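Local atomic coordinates of blue (Type 1) copper domain protein (Nitrosopumilus maritimus, PDB entry 5FC9), a protein that binds copper through a cupredoxin domain with an open type 1 site and probably takes part in electron transfer. Residues 4-7 / 8-12. Sequence-based numbering, arbitrary orientation.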
loop_
_atom_site.group_PDB
_atom_site.type_symbol
_atom_site.label_atom_id
_atom_site.label_comp_id
_atom_site.label_asym_id
_atom_site.label_seq_id
_atom_site.Cartn_x
_atom_site.Cartn_y
_atom_site.Cartn_z
ATOM N N ILE A 4 14.770 20.423 -2.806
ATOM C CA ILE A 4 13.914 19.283 -2.510
ATOM C C ILE A 4 14.817 18.077 -2.339
ATOM O O ILE A 4 15.644 17.797 -3.203
ATOM C CB ILE A 4 12.895 19.014 -3.623
ATOM C CG1 ILE A 4 11.977 20.228 -3.807
ATOM C CG2 ILE A 4 12.088 17.736 -3.309
ATOM C CD1 ILE A 4 11.285 20.305 -5.153
ATOM N N ILE A 5 14.655 17.356 -1.231
ATOM C CA ILE A 5 15.449 16.170 -0.982
ATOM C C ILE A 5 14.646 14.911 -1.281
ATOM O O ILE A 5 13.491 14.813 -0.872
ATOM C CB ILE A 5 15.921 16.107 0.470
ATOM C CG1 ILE A 5 16.762 17.344 0.809
ATOM C CG2 ILE A 5 16.693 14.808 0.728
ATOM C CD1 ILE A 5 17.349 17.308 2.197
ATOM N N ILE A 6 15.246 13.979 -2.015
ATOM C CA ILE A 6 14.690 12.635 -2.137
ATOM C C ILE A 6 15.338 11.791 -1.039
ATOM O O ILE A 6 16.531 11.502 -1.100
ATOM C CB ILE A 6 14.953 12.005 -3.527
ATOM C CG1 ILE A 6 14.600 12.985 -4.654
ATOM C CG2 ILE A 6 14.172 10.710 -3.673
ATOM C CD1 ILE A 6 15.021 12.477 -6.030
ATOM N N PRO A 7 14.565 11.427 -0.001
ATOM C CA PRO A 7 15.229 10.818 1.151
ATOM C C PRO A 7 15.484 9.330 0.998
ATOM O O PRO A 7 14.918 8.651 0.131
ATOM C CB PRO A 7 14.233 11.069 2.286
ATOM C CG PRO A 7 12.895 11.002 1.599
ATOM C CD PRO A 7 13.138 11.692 0.260
ATOM N N ASN A 8 16.353 8.821 1.863
ATOM C CA ASN A 8 16.503 7.389 1.980
ATOM C C ASN A 8 15.146 6.780 2.277
ATOM O O ASN A 8 14.414 7.272 3.140
ATOM C CB ASN A 8 17.495 7.032 3.078
ATOM C CG ASN A 8 17.704 5.538 3.192
ATOM O OD1 ASN A 8 17.026 4.868 3.965
ATOM N ND2 ASN A 8 18.634 5.010 2.411
ATOM N N GLY A 9 14.807 5.730 1.543
ATOM C CA GLY A 9 13.528 5.069 1.731
ATOM C C GLY A 9 12.421 5.556 0.821
ATOM O O GLY A 9 11.283 5.088 0.915
ATOM N N ASN A 10 12.736 6.499 -0.056
ATOM C CA ASN A 10 11.766 6.968 -1.041
ATOM C C ASN A 10 11.302 5.842 -1.980
ATOM O O ASN A 10 10.192 5.883 -2.522
ATOM C CB ASN A 10 12.372 8.148 -1.827
ATOM C CG ASN A 10 11.414 8.728 -2.862
ATOM O OD1 ASN A 10 11.487 8.383 -4.041
ATOM N ND2 ASN A 10 10.500 9.592 -2.416
ATOM N N TYR A 11 12.127 4.814 -2.161
ATOM C CA TYR A 11 11.726 3.670 -2.983
ATOM C C TYR A 11 10.595 2.833 -2.356
ATOM O O TYR A 11 9.996 2.007 -3.034
ATOM C CB TYR A 11 12.923 2.749 -3.255
ATOM C CG TYR A 11 13.533 2.146 -2.012
ATOM C CD1 TYR A 11 14.588 2.770 -1.363
ATOM C CD2 TYR A 11 13.049 0.954 -1.483
ATOM C CE1 TYR A 11 15.149 2.233 -0.222
ATOM C CE2 TYR A 11 13.611 0.405 -0.345
ATOM C CZ TYR A 11 14.651 1.051 0.285
ATOM O OH TYR A 11 15.226 0.515 1.419
ATOM N N ASP A 12 10.352 3.045 -1.068
ATOM C CA ASP A 12 9.340 2.297 -0.310
ATOM C C ASP A 12 7.950 2.593 -0.888
ATOM O O ASP A 12 7.673 3.720 -1.309
ATOM C CB ASP A 12 9.442 2.694 1.169
ATOM C CG ASP A 12 8.738 1.742 2.116
ATOM O OD1 ASP A 12 7.954 0.875 1.676
ATOM O OD2 ASP A 12 8.963 1.934 3.329
#
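Asn-10 reaches back against Ile-6 across the type II beta turn from Pro-7 to Asn-10, which takes over where strand 3-6 ends. From its CB outward, the asparagine runs along a single methyl. CB rests 3.3 Å from Pro-7 O and 3.6 Å from Ile-6 CG2. With CG anti to the backbone N (chi1 -179°), the amide is laid with one face against that same methyl, which lies 3.5 Å from CG and 3.6 Å from OD1. At the tip, ND2 stays farther off, 4.0 Å from Ile-6 CG2, and donates a hydrogen bond to Gly-17 O. In the backbone, Asn-10 N closes the turn on Pro-7 O at 3.1 Å, the donor standing 39° above the carbonyl plane. Gly-9 takes a positive phi, as is characteristic of the third position of a type II turn, and its N is hydrogen-bonded to Asp-38 OD1. The Asn-10 side chain also touches His-42, and its nearest atom is about 4 Å from the copper ion, which is bound by His-42, Cys-82 and His-85. With one amide face on a methyl and ND2 tied to a carbonyl, the group's rotation beside the cupredoxin copper site would be limited.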